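Local coordinates for ThiJ/PfpI family protein (Francisella tularensis subsp. novicida, PDB 4P5P) that probably acts as a glyoxalase III of the HSP31-like, DJ-1/PfpI family and is a virulence factor with a flavodoxin-like fold, at residues P31-I36 with N66-A71; A112-K117 with V135-N140; Q194-S199 with T205-Q210; D200-T205 with K220-N225. One frame throughout, in Å; residues are numbered along the deposited sequence. Where two conformers were deposited one is given.

Interaction 1: P31-I36 with N66-A71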
loop_
_atom_site.group_PDB
_atom_site.type_symbol
_atom_site.label_atom_id
_atom_site.label_comp_id
_atom_site.label_asym_id
_atom_site.label_seq_id
_atom_site.Cartn_x
_atom_site.Cartn_y
_atom_site.Cartn_z
ATOM N N PRO A 31 -5.539 -5.119 7.371
ATOM C CA PRO A 31 -5.454 -6.207 6.388
ATOM C C PRO A 31 -4.631 -7.409 6.881
ATOM O O PRO A 31 -4.951 -8.550 6.543
ATOM C CB PRO A 31 -4.810 -5.526 5.171
ATOM C CG PRO A 31 -5.095 -4.080 5.358
ATOM C CD PRO A 31 -5.019 -3.856 6.831
ATOM N N TYR A 32 -3.603 -7.169 7.690
ATOM C CA TYR A 32 -2.831 -8.263 8.274
ATOM C C TYR A 32 -3.725 -9.236 9.023
ATOM O O TYR A 32 -3.719 -10.430 8.751
ATOM C CB TYR A 32 -1.756 -7.715 9.214
ATOM C CG TYR A 32 -0.807 -8.770 9.752
ATOM C CD1 TYR A 32 0.316 -9.134 9.033
ATOM C CD2 TYR A 32 -1.041 -9.409 10.968
ATOM C CE1 TYR A 32 1.187 -10.091 9.510
ATOM C CE2 TYR A 32 -0.179 -10.375 11.448
ATOM C CZ TYR A 32 0.937 -10.714 10.707
ATOM O OH TYR A 32 1.823 -11.669 11.151
ATOM N N TYR A 33 -4.503 -8.736 9.969
ATOM C CA TYR A 33 -5.311 -9.644 10.775
ATOM C C TYR A 33 -6.539 -10.163 10.023
ATOM O O TYR A 33 -7.082 -11.202 10.383
ATOM C CB TYR A 33 -5.727 -8.966 12.078
ATOM C CG TYR A 33 -4.590 -8.856 13.077
ATOM C CD1 TYR A 33 -3.987 -9.990 13.600
ATOM C CD2 TYR A 33 -4.112 -7.620 13.480
ATOM C CE1 TYR A 33 -2.955 -9.894 14.509
ATOM C CE2 TYR A 33 -3.086 -7.518 14.402
ATOM C CZ TYR A 33 -2.503 -8.657 14.902
ATOM O OH TYR A 33 -1.472 -8.565 15.814
ATOM N N SER A 34 -6.983 -9.457 8.985
ATOM C CA SER A 34 -8.125 -9.917 8.196
ATOM C C SER A 34 -7.753 -11.078 7.293
ATOM O O SER A 34 -8.572 -11.970 7.030
ATOM C CB SER A 34 -8.683 -8.778 7.341
ATOM O OG SER A 34 -9.699 -9.265 6.486
ATOM N N ILE A 35 -6.514 -11.067 6.812
ATOM C CA ILE A 35 -6.054 -12.046 5.838
ATOM C C ILE A 35 -5.390 -13.273 6.468
ATOM O O ILE A 35 -5.602 -14.397 6.004
ATOM C CB ILE A 35 -5.086 -11.380 4.849
ATOM C CG1 ILE A 35 -5.845 -10.359 4.002
ATOM C CG2 ILE A 35 -4.431 -12.416 3.924
ATOM C CD1 ILE A 35 -4.957 -9.396 3.260
ATOM N N ILE A 36 -4.594 -13.072 7.513
ATOM C CA ILE A 36 -3.799 -14.170 8.075
ATOM C C ILE A 36 -4.657 -15.318 8.610
ATOM O O ILE A 36 -5.676 -15.104 9.282
ATOM C CB ILE A 36 -2.876 -13.653 9.209
ATOM C CG1 ILE A 36 -1.790 -14.677 9.531
ATOM C CG2 ILE A 36 -3.683 -13.268 10.458
ATOM C CD1 ILE A 36 -0.697 -14.145 10.427
ATOM N N ASN A 66 -4.488 -2.105 15.933
ATOM C CA ASN A 66 -3.195 -1.433 16.041
ATOM C C ASN A 66 -2.497 -1.827 17.338
ATOM O O ASN A 66 -1.309 -2.147 17.347
ATOM C CB ASN A 66 -3.341 0.089 15.984
ATOM C CG ASN A 66 -3.603 0.607 14.585
ATOM O OD1 ASN A 66 -3.520 -0.138 13.605
ATOM N ND2 ASN A 66 -3.908 1.896 14.486
ATOM N N ASP A 67 -3.246 -1.792 18.436
ATOM C CA ASP A 67 -2.693 -2.154 19.735
ATOM C C ASP A 67 -2.285 -3.630 19.762
ATOM O O ASP A 67 -1.244 -3.980 20.320
ATOM C CB ASP A 67 -3.701 -1.865 20.853
ATOM C CG ASP A 67 -3.791 -0.389 21.204
ATOM O OD1 ASP A 67 -2.922 0.408 20.778
ATOM O OD2 ASP A 67 -4.721 -0.033 21.949
ATOM N N LYS A 68 -3.113 -4.494 19.185
ATOM C CA LYS A 68 -2.819 -5.926 19.149
ATOM C C LYS A 68 -1.499 -6.179 18.428
ATOM O O LYS A 68 -0.649 -6.950 18.894
ATOM C CB LYS A 68 -3.950 -6.687 18.456
ATOM C CG LYS A 68 -3.762 -8.199 18.400
ATOM C CD LYS A 68 -4.885 -8.863 17.612
ATOM C CE LYS A 68 -4.631 -10.348 17.408
ATOM N NZ LYS A 68 -4.717 -11.111 18.673
ATOM N N PHE A 69 -1.346 -5.514 17.288
ATOM C CA PHE A 69 -0.155 -5.637 16.460
ATOM C C PHE A 69 1.095 -5.225 17.233
ATOM O O PHE A 69 2.089 -5.953 17.265
ATOM C CB PHE A 69 -0.342 -4.783 15.208
ATOM C CG PHE A 69 0.652 -5.043 14.127
ATOM C CD1 PHE A 69 0.378 -5.949 13.124
ATOM C CD2 PHE A 69 1.825 -4.328 14.069
ATOM C CE1 PHE A 69 1.282 -6.169 12.104
ATOM C CE2 PHE A 69 2.734 -4.546 13.039
ATOM C CZ PHE A 69 2.461 -5.464 12.069
ATOM N N LEU A 70 1.015 -4.082 17.901
ATOM C CA LEU A 70 2.157 -3.500 18.590
ATOM C C LEU A 70 2.491 -4.242 19.878
ATOM O O LEU A 70 3.601 -4.106 20.407
ATOM C CB LEU A 70 1.880 -2.022 18.891
ATOM C CG LEU A 70 1.607 -1.100 17.697
ATOM C CD1 LEU A 70 0.801 0.135 18.140
ATOM C CD2 LEU A 70 2.903 -0.702 17.031
ATOM N N ALA A 71 1.541 -5.026 20.387
ATOM C CA ALA A 71 1.762 -5.796 21.610
ATOM C C ALA A 71 2.430 -7.149 21.354
ATOM O O ALA A 71 2.912 -7.783 22.289
ATOM C CB ALA A 71 0.461 -6.007 22.337
#

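Interaction 2: A112-K117 with V135-N140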
loop_
_atom_site.group_PDB
_atom_site.type_symbol
_atom_site.label_atom_id
_atom_site.label_comp_id
_atom_site.label_asym_id
_atom_site.label_seq_id
_atom_site.Cartn_x
_atom_site.Cartn_y
_atom_site.Cartn_z
ATOM N N ALA A 112 12.816 0.994 -7.792
ATOM C CA ALA A 112 13.075 -0.031 -8.800
ATOM C C ALA A 112 12.601 -1.412 -8.366
ATOM O O ALA A 112 12.122 -2.191 -9.180
ATOM C CB ALA A 112 14.532 -0.067 -9.123
ATOM N N ASN A 113 12.753 -1.733 -7.092
ATOM C CA ASN A 113 12.325 -3.033 -6.618
ATOM C C ASN A 113 10.813 -3.167 -6.641
ATOM O O ASN A 113 10.302 -4.257 -6.904
ATOM C CB ASN A 113 12.861 -3.303 -5.215
ATOM C CG ASN A 113 14.277 -3.831 -5.231
ATOM O OD1 ASN A 113 14.507 -5.026 -5.445
ATOM N ND2 ASN A 113 15.236 -2.946 -5.025
ATOM N N ILE A 114 10.094 -2.079 -6.372
ATOM C CA ILE A 114 8.651 -2.141 -6.526
ATOM C C ILE A 114 8.321 -2.457 -7.987
ATOM O O ILE A 114 7.521 -3.346 -8.283
ATOM C CB ILE A 114 7.970 -0.830 -6.096
ATOM C CG1 ILE A 114 7.994 -0.699 -4.583
ATOM C CG2 ILE A 114 6.523 -0.784 -6.600
ATOM C CD1 ILE A 114 7.317 0.590 -4.070
ATOM N N HIS A 115 8.952 -1.742 -8.906
ATOM C CA HIS A 115 8.644 -1.938 -10.328
ATOM C C HIS A 115 8.873 -3.379 -10.766
ATOM O O HIS A 115 7.987 -3.998 -11.358
ATOM C CB HIS A 115 9.489 -1.010 -11.209
ATOM C CG HIS A 115 9.281 0.451 -10.946
ATOM N ND1 HIS A 115 10.086 1.425 -11.498
ATOM C CD2 HIS A 115 8.378 1.102 -10.169
ATOM C CE1 HIS A 115 9.673 2.615 -11.091
ATOM N NE2 HIS A 115 8.650 2.446 -10.275
ATOM N N SER A 116 10.040 -3.938 -10.450
ATOM C CA SER A 116 10.363 -5.289 -10.905
ATOM C C SER A 116 9.534 -6.352 -10.172
ATOM O O SER A 116 9.099 -7.331 -10.785
ATOM C CB SER A 116 11.863 -5.587 -10.750
ATOM O OG SER A 116 12.308 -5.500 -9.419
ATOM N N LYS A 117 9.253 -6.150 -8.888
ATOM C CA LYS A 117 8.542 -7.187 -8.151
ATOM C C LYS A 117 7.056 -7.190 -8.478
ATOM O O LYS A 117 6.438 -8.260 -8.528
ATOM C CB LYS A 117 8.782 -7.028 -6.644
ATOM C CG LYS A 117 10.234 -7.379 -6.292
ATOM C CD LYS A 117 10.610 -7.115 -4.840
ATOM C CE LYS A 117 11.955 -7.767 -4.473
ATOM N NZ LYS A 117 13.080 -7.404 -5.387
ATOM N N VAL A 135 -1.154 3.430 -3.381
ATOM C CA VAL A 135 -1.381 3.242 -4.805
ATOM C C VAL A 135 -0.288 3.973 -5.618
ATOM O O VAL A 135 -0.078 3.667 -6.794
ATOM C CB VAL A 135 -2.818 3.717 -5.204
ATOM C CG1 VAL A 135 -3.100 3.412 -6.669
ATOM C CG2 VAL A 135 -3.859 3.023 -4.316
ATOM N N ALA A 136 0.449 4.886 -4.978
ATOM C CA ALA A 136 1.618 5.517 -5.622
ATOM C C ALA A 136 2.633 4.476 -6.108
ATOM O O ALA A 136 3.419 4.735 -7.026
ATOM C CB ALA A 136 2.295 6.492 -4.667
ATOM N N ALA A 137 2.629 3.303 -5.478
ATOM C CA ALA A 137 3.502 2.202 -5.905
ATOM C C ALA A 137 3.259 1.762 -7.339
ATOM O O ALA A 137 4.157 1.218 -7.974
ATOM C CB ALA A 137 3.335 0.995 -5.000
ATOM N N LEU A 138 2.047 1.968 -7.848
ATOM C CA LEU A 138 1.657 1.385 -9.141
ATOM C C LEU A 138 1.752 2.333 -10.320
ATOM O O LEU A 138 1.680 1.904 -11.470
ATOM C CB LEU A 138 0.231 0.843 -9.058
ATOM C CG LEU A 138 -0.077 -0.104 -7.901
ATOM C CD1 LEU A 138 -1.512 -0.599 -8.014
ATOM C CD2 LEU A 138 0.898 -1.281 -7.869
ATOM N N ILE A 139 1.903 3.622 -10.043
ATOM C CA ILE A 139 1.861 4.641 -11.102
ATOM C C ILE A 139 2.836 4.366 -12.260
ATOM O O ILE A 139 2.462 4.478 -13.424
ATOM C CB ILE A 139 2.172 6.023 -10.529
ATOM C CG1 ILE A 139 1.128 6.437 -9.481
ATOM C CG2 ILE A 139 2.190 7.077 -11.622
ATOM C CD1 ILE A 139 1.621 7.573 -8.615
ATOM N N ASN A 140 4.085 4.030 -11.932
ATOM C CA ASN A 140 5.173 3.956 -12.910
ATOM C C ASN A 140 5.643 2.539 -13.222
ATOM O O ASN A 140 6.712 2.356 -13.821
ATOM C CB ASN A 140 6.383 4.761 -12.417
ATOM C CG ASN A 140 6.081 6.225 -12.227
ATOM O OD1 ASN A 140 5.502 6.881 -13.098
ATOM N ND2 ASN A 140 6.470 6.751 -11.083
#

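Interaction 3: Q194-S199 with T205-Q210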
loop_
_atom_site.group_PDB
_atom_site.type_symbol
_atom_site.label_atom_id
_atom_site.label_comp_id
_atom_site.label_asym_id
_atom_site.label_seq_id
_atom_site.Cartn_x
_atom_site.Cartn_y
_atom_site.Cartn_z
ATOM N N GLN A 194 -15.475 7.295 2.651
ATOM C CA GLN A 194 -16.290 6.114 2.404
ATOM C C GLN A 194 -15.433 4.964 1.883
ATOM O O GLN A 194 -14.470 5.186 1.155
ATOM C CB GLN A 194 -17.396 6.432 1.402
ATOM C CG GLN A 194 -18.306 7.542 1.856
ATOM C CD GLN A 194 -19.121 7.141 3.061
ATOM O OE1 GLN A 194 -20.087 6.386 2.941
ATOM N NE2 GLN A 194 -18.740 7.642 4.231
ATOM N N SER A 195 -15.793 3.741 2.247
ATOM C CA SER A 195 -15.082 2.559 1.778
ATOM C C SER A 195 -15.295 2.391 0.279
ATOM O O SER A 195 -16.432 2.421 -0.214
ATOM C CB SER A 195 -15.553 1.317 2.525
ATOM O OG SER A 195 -14.847 0.161 2.098
ATOM N N TYR A 196 -14.191 2.216 -0.443
ATOM C CA TYR A 196 -14.231 2.103 -1.898
ATOM C C TYR A 196 -13.058 1.280 -2.392
ATOM O O TYR A 196 -11.904 1.635 -2.162
ATOM C CB TYR A 196 -14.213 3.480 -2.541
ATOM C CG TYR A 196 -14.550 3.480 -4.018
ATOM C CD1 TYR A 196 -15.792 3.059 -4.464
ATOM C CD2 TYR A 196 -13.642 3.931 -4.965
ATOM C CE1 TYR A 196 -16.117 3.079 -5.809
ATOM C CE2 TYR A 196 -13.963 3.957 -6.317
ATOM C CZ TYR A 196 -15.201 3.526 -6.733
ATOM O OH TYR A 196 -15.522 3.543 -8.082
ATOM N N VAL A 197 -13.380 0.175 -3.054
ATOM C CA VAL A 197 -12.394 -0.774 -3.541
ATOM C C VAL A 197 -12.652 -1.105 -5.006
ATOM O O VAL A 197 -13.774 -1.415 -5.398
ATOM C CB VAL A 197 -12.414 -2.070 -2.708
ATOM C CG1 VAL A 197 -11.396 -3.081 -3.230
ATOM C CG2 VAL A 197 -12.152 -1.751 -1.244
ATOM N N LYS A 198 -11.587 -1.047 -5.802
ATOM C CA LYS A 198 -11.626 -1.421 -7.203
ATOM C C LYS A 198 -10.777 -2.657 -7.459
ATOM O O LYS A 198 -9.744 -2.839 -6.820
ATOM C CB LYS A 198 -11.127 -0.265 -8.070
ATOM C CG LYS A 198 -12.005 0.993 -7.985
ATOM C CD LYS A 198 -13.445 0.767 -8.465
ATOM C CE LYS A 198 -13.510 0.274 -9.884
ATOM N NZ LYS A 198 -14.900 0.217 -10.416
ATOM N N SER A 199 -11.229 -3.495 -8.386
ATOM C CA SER A 199 -10.517 -4.708 -8.748
ATOM C C SER A 199 -10.550 -4.886 -10.267
ATOM O O SER A 199 -11.625 -4.990 -10.870
ATOM C CB SER A 199 -11.128 -5.914 -8.037
ATOM O OG SER A 199 -10.296 -7.053 -8.156
ATOM N N THR A 205 -7.226 -1.954 -5.737
ATOM C CA THR A 205 -6.895 -0.683 -5.118
ATOM C C THR A 205 -8.032 -0.214 -4.209
ATOM O O THR A 205 -9.193 -0.591 -4.386
ATOM C CB THR A 205 -6.569 0.405 -6.175
ATOM O OG1 THR A 205 -7.626 0.499 -7.135
ATOM C CG2 THR A 205 -5.278 0.081 -6.932
ATOM N N ALA A 206 -7.677 0.573 -3.208
ATOM C CA ALA A 206 -8.621 1.016 -2.188
ATOM C C ALA A 206 -8.333 2.475 -1.870
ATOM O O ALA A 206 -7.200 2.936 -1.976
ATOM C CB ALA A 206 -8.522 0.148 -0.944
ATOM N N GLN A 207 -9.368 3.212 -1.496
ATOM C CA GLN A 207 -9.290 4.665 -1.499
ATOM C C GLN A 207 -8.659 5.296 -0.251
ATOM O O GLN A 207 -7.922 6.264 -0.369
ATOM C CB GLN A 207 -10.697 5.223 -1.691
ATOM C CG GLN A 207 -10.765 6.727 -1.829
ATOM C CD GLN A 207 -12.161 7.191 -2.172
ATOM O OE1 GLN A 207 -12.910 6.476 -2.838
ATOM N NE2 GLN A 207 -12.522 8.383 -1.715
ATOM N N ASN A 208 -8.946 4.747 0.927
ATOM C CA ASN A 208 -8.710 5.456 2.180
ATOM C C ASN A 208 -8.639 4.463 3.348
ATOM O O ASN A 208 -8.859 3.274 3.156
ATOM C CB ASN A 208 -9.816 6.504 2.373
ATOM C CG ASN A 208 -11.193 5.914 2.224
ATOM O OD1 ASN A 208 -11.430 4.774 2.617
ATOM N ND2 ASN A 208 -12.118 6.681 1.623
ATOM N N PRO A 209 -8.286 4.935 4.556
ATOM C CA PRO A 209 -8.190 3.997 5.675
ATOM C C PRO A 209 -9.521 3.301 5.942
ATOM O O PRO A 209 -9.539 2.164 6.431
ATOM C CB PRO A 209 -7.789 4.894 6.847
ATOM C CG PRO A 209 -7.131 6.062 6.223
ATOM C CD PRO A 209 -7.855 6.289 4.943
ATOM N N GLN A 210 -10.620 3.980 5.608
ATOM C CA GLN A 210 -11.950 3.437 5.843
ATOM C C GLN A 210 -12.275 2.290 4.893
ATOM O O GLN A 210 -13.307 1.635 5.041
ATOM C CB GLN A 210 -13.006 4.535 5.714
ATOM C CG GLN A 210 -12.864 5.648 6.737
ATOM C CD GLN A 210 -11.765 6.653 6.418
ATOM O OE1 GLN A 210 -11.237 6.694 5.306
ATOM N NE2 GLN A 210 -11.404 7.463 7.415
HETATM O O HOH W 1 -13.937 -1.360 4.362
#

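Interaction 4: D200-T205 with K220-N225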
loop_
_atom_site.group_PDB
_atom_site.type_symbol
_atom_site.label_atom_id
_atom_site.label_comp_id
_atom_site.label_asym_id
_atom_site.label_seq_id
_atom_site.Cartn_x
_atom_site.Cartn_y
_atom_site.Cartn_z
ATOM N N ASP A 200 -9.372 -4.918 -10.874
ATOM C CA ASP A 200 -9.241 -5.039 -12.318
ATOM C C ASP A 200 -8.007 -5.874 -12.612
ATOM O O ASP A 200 -6.895 -5.468 -12.287
ATOM C CB ASP A 200 -9.129 -3.651 -12.961
ATOM C CG ASP A 200 -9.301 -3.678 -14.458
ATOM O OD1 ASP A 200 -8.986 -4.710 -15.083
ATOM O OD2 ASP A 200 -9.738 -2.666 -15.019
ATOM N N SER A 201 -8.204 -7.046 -13.204
ATOM C CA SER A 201 -7.091 -7.922 -13.566
ATOM C C SER A 201 -6.208 -8.283 -12.364
ATOM O O SER A 201 -4.989 -8.373 -12.493
ATOM C CB SER A 201 -6.247 -7.258 -14.655
ATOM O OG SER A 201 -7.068 -6.849 -15.737
ATOM N N LYS A 202 -6.848 -8.487 -11.213
ATOM C CA LYS A 202 -6.200 -8.825 -9.942
ATOM C C LYS A 202 -5.300 -7.703 -9.427
ATOM O O LYS A 202 -4.484 -7.916 -8.534
ATOM C CB LYS A 202 -5.417 -10.132 -10.062
ATOM C CG LYS A 202 -6.305 -11.370 -10.191
ATOM C CD LYS A 202 -5.440 -12.604 -10.107
ATOM C CE LYS A 202 -6.222 -13.878 -10.057
ATOM N NZ LYS A 202 -5.281 -15.033 -9.948
ATOM N N ILE A 203 -5.492 -6.499 -9.960
ATOM C CA ILE A 203 -4.954 -5.290 -9.360
ATOM C C ILE A 203 -6.074 -4.691 -8.520
ATOM O O ILE A 203 -7.089 -4.248 -9.057
ATOM C CB ILE A 203 -4.473 -4.280 -10.411
ATOM C CG1 ILE A 203 -3.336 -4.890 -11.234
ATOM C CG2 ILE A 203 -4.025 -2.981 -9.728
ATOM C CD1 ILE A 203 -2.943 -4.075 -12.460
ATOM N N ILE A 204 -5.881 -4.689 -7.209
ATOM C CA ILE A 204 -6.901 -4.293 -6.262
ATOM C C ILE A 204 -6.452 -3.014 -5.583
ATOM O O ILE A 204 -5.406 -2.987 -4.940
ATOM C CB ILE A 204 -7.154 -5.396 -5.219
ATOM C CG1 ILE A 204 -7.620 -6.668 -5.938
ATOM C CG2 ILE A 204 -8.190 -4.935 -4.202
ATOM C CD1 ILE A 204 -7.639 -7.898 -5.062
ATOM N N THR A 205 -7.226 -1.954 -5.737
ATOM C CA THR A 205 -6.895 -0.683 -5.118
ATOM C C THR A 205 -8.032 -0.214 -4.209
ATOM O O THR A 205 -9.193 -0.591 -4.386
ATOM C CB THR A 205 -6.569 0.405 -6.175
ATOM O OG1 THR A 205 -7.626 0.499 -7.135
ATOM C CG2 THR A 205 -5.278 0.081 -6.932
ATOM N N LYS A 220 -8.226 -11.387 -0.198
ATOM C CA LYS A 220 -8.269 -12.760 0.283
ATOM C C LYS A 220 -9.025 -13.628 -0.704
ATOM O O LYS A 220 -8.626 -14.762 -0.987
ATOM C CB LYS A 220 -8.910 -12.836 1.675
ATOM C CG LYS A 220 -8.743 -14.195 2.334
ATOM C CD LYS A 220 -9.018 -14.148 3.820
ATOM C CE LYS A 220 -8.790 -15.519 4.445
ATOM N NZ LYS A 220 -8.508 -15.460 5.910
ATOM N N GLN A 221 -10.107 -13.085 -1.246
ATOM C CA GLN A 221 -10.897 -13.810 -2.230
ATOM C C GLN A 221 -10.125 -14.027 -3.534
ATOM O O GLN A 221 -10.198 -15.104 -4.134
ATOM C CB GLN A 221 -12.194 -13.061 -2.513
ATOM C CG GLN A 221 -13.135 -13.814 -3.430
ATOM C CD GLN A 221 -14.501 -13.169 -3.496
ATOM O OE1 GLN A 221 -14.747 -12.151 -2.848
ATOM N NE2 GLN A 221 -15.399 -13.759 -4.277
ATOM N N SER A 222 -9.376 -13.010 -3.961
ATOM C CA SER A 222 -8.648 -13.069 -5.225
ATOM C C SER A 222 -7.481 -14.055 -5.176
ATOM O O SER A 222 -7.021 -14.529 -6.221
ATOM C CB SER A 222 -8.135 -11.683 -5.610
ATOM O OG SER A 222 -7.598 -11.688 -6.923
ATOM N N LEU A 223 -7.001 -14.357 -3.970
ATOM C CA LEU A 223 -5.934 -15.342 -3.790
ATOM C C LEU A 223 -6.337 -16.730 -4.266
ATOM O O LEU A 223 -5.479 -17.567 -4.545
ATOM C CB LEU A 223 -5.523 -15.443 -2.320
ATOM C CG LEU A 223 -4.671 -14.318 -1.753
ATOM C CD1 LEU A 223 -4.477 -14.493 -0.251
ATOM C CD2 LEU A 223 -3.332 -14.292 -2.472
ATOM N N PHE A 224 -7.640 -16.975 -4.336
ATOM C CA PHE A 224 -8.164 -18.290 -4.703
ATOM C C PHE A 224 -8.971 -18.225 -5.995
ATOM O O PHE A 224 -9.461 -17.162 -6.381
ATOM C CB PHE A 224 -9.016 -18.844 -3.557
ATOM C CG PHE A 224 -8.263 -18.972 -2.261
ATOM C CD1 PHE A 224 -7.522 -20.112 -1.980
ATOM C CD2 PHE A 224 -8.277 -17.944 -1.332
ATOM C CE1 PHE A 224 -6.818 -20.223 -0.793
ATOM C CE2 PHE A 224 -7.573 -18.054 -0.142
ATOM C CZ PHE A 224 -6.846 -19.187 0.125
ATOM N N ASN A 225 -9.107 -19.365 -6.665
ATOM C CA ASN A 225 -9.813 -19.427 -7.947
ATOM C C ASN A 225 -11.163 -20.124 -7.842
ATOM O O ASN A 225 -11.391 -20.922 -6.930
ATOM C CB ASN A 225 -8.943 -20.133 -8.990
ATOM C CG ASN A 225 -7.759 -19.290 -9.421
ATOM O OD1 ASN A 225 -6.605 -19.715 -9.319
ATOM N ND2 ASN A 225 -8.039 -18.076 -9.897
ATOM O OXT ASN A 225 -12.059 -19.904 -8.663
HETATM O O HOH W 2 -4.333 -15.368 -7.430
#

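Interaction 1: P31-I36 with N66-A71
Y32, Y33 and F69 make the tight part of this contact. Its core is a T-shaped pair in which the rim of the F69 ring, led by CE1, comes down on one face of the Y32 ring. The ring planes stand 89° apart and their centroids lie 5.5 Å from each other, while CE1 of F69 sits 4.1 Å from CG of Y32. With CG anti to the backbone N in both residues, the two rings reach out into the gap between the helices. Side chains from strand 40-46 and helix 73-80 close round them: Y32 rests on I42, I44 and L75, F69 on I44, L75 and M79. Helices 26-35 and 64-71 thus meet over one surface of the central sheet of this flavodoxin-like fold, their local axes nearly perpendicular at 86° and 11.0 Å apart. The Y33 ring is filled on both faces, by Y32 CD2 on one and by K68 on the other, and Y33 OH reaches the F69 backbone, 3.3 Å from CA of F69, without hydrogen-bonding to it. The solvent side belongs to the exposed K68, whose aliphatic chain lies along the outer face of the Y33 ring: K68 CD makes a CH-pi contact 3.9 Å from the ring centroid, and K68 CE approaches Y33 CE1 at 3.4 Å.

Interaction 2: A112-K117 with V135-N140
I114 is the first residue of segment 112-117, on helix 112-123, to meet the other segment, and it does so through both branches. Its CG2 methyl, anti to the backbone N, lies 4.0 Å from CB of A137 and comes within 3.4 Å of the A137 carbonyl O, while CD1 at the end of the other branch flanks the same A137 methyl at 4.1 Å. The CA atoms of I114 and A137 are 6.8 Å apart. H115 follows on the more exposed side. Its imidazole runs alongside the N140 side chain, both pointing the same way, with ring and amide planes 78° apart. The backbone O of N140 stands 4.0 Å above the ring plane of H115, over its centre, and N140 CB is 3.9 Å from H115 NE2. The segment 135-140 follows strand 127-130 and the modified C132, seen as a sulfinic acid, so helix 112-123 packs here beside the chain that leaves the place where DJ-1/PfpI relatives carry the nucleophile elbow. No hydrogen bond crosses between the two segments; instead H115 NE2 and N140 ND2 both donate to the carbonyl O of P109, implying that a third piece of chain links their polar ends.

Interaction 3: Q194-S199 with T205-Q210
Y196 and Q207 cross obliquely where the two arms of the antiparallel beta hairpin 197-200/203-206 run out into loops, at the edge of the central sheet. The Q207 chain is extended, with CG anti to the backbone N (chi1 -175°), and this carries OE1 to 3.3 Å from Y196 CB and near CD2 of the Y196 ring; amide and ring planes are 79° apart. The amide is fixed at both ends from outside: OE1 accepts from A190 N and NE2 binds E162, while Y196 OH is hydrogen-bonded to S188.

Within the hairpin, K198 and T205 form a hydrogen-bonded pair, K198 N giving to T205 O at 2.8 Å and T205 N to K198 O at 2.9 Å. Their side chains share one face of the sheet, where K198 CB lies 3.7 Å from T205 OG1. K198 then bends at chi2 and chi3 and turns away to a salt bridge with E154, and T205 OG1 is met by the backbone N of T156. V197 and A206, the non-hydrogen-bonded pair, occupy the other face, touching through V197 CG2 and A206 CB and lying toward helix 212-222. Beyond them Q207 N closes on Y196 O at 3.1 Å.

Past the paired strands, the N208 side chain bonds to the Q194 backbone; its OD1 is hydrogen-bonded to S211 OG and its ND2 also to E162 OE2. A water bridges S195 OG and Q210 O. N208 ND2 donates to Q194 O over 2.8 Å with the acceptor in the amide plane, though ND2 itself lies above the Q194 carbonyl plane.

Interaction 4: D200-T205 with K220-N225
K202 and S222 are the closest pair of backbones here, their CA atoms 6.8 Å apart, where a hairpin turn comes up beside the C-terminal part of a helix. Residues D200 to I203 form a type I' beta turn, with S201 and K202 both at positive phi, the two-residue connection between strands 197-200 and 203-206. It is closed by paired backbone bonds, D200 N to I203 O and I203 N to D200 O. The other segment is the C-terminal part of helix 212-222, followed by the tail. CB of K202 points toward it.

From there the K202 chain extends past S222, and in the conformer given here for that serine, one of two, the aliphatic stem of the lysine passes S222 OG. Two residues on, in strand 203-206, I204 reaches S222 from its CD1 methyl, which lies 3.9 Å from S222 CB, and V127 of strand 127-130 touches both I204 and S222. The helix therefore lies across neighbouring strands of the sheet, as in an alpha/beta sandwich.

At the far end K202 NZ donates to N125 O and to a water at 2.7 Å, and this water in turn donates to S222 O at 3.1 Å. N225 ND2 stands 4.1 Å from K202 NZ. No direct hydrogen bond joins the segments; the ammonium is instead held by N125 O and by the water, and its positive charge would probably be favourable beside the carbonyl-rich C-terminal end of the helix.

How the interactions relate
Starting from the N terminus, interaction 1 closes a loop of 29 residues that contains strand 40-46, joining helices 26-35 and 64-71. Interaction 2 follows in series, on the opposite side of the chain's centre, closing 17 residues that hold the rest of helix 112-123 and strand 127-130. Interactions 3 and 4 come last and cross; none nests. Residues 200-204 are the five-residue loop that interaction 3 closes, and T205 belongs to both. Interaction 4 spans 14 residues and carries the hairpin on to helix 212-222. Contacts also run between them: L138 and V135 of interaction 2 pack on T205, while K220 NZ probably hydrogen-bonds I35 O, tying the C-terminal helix to interaction 1.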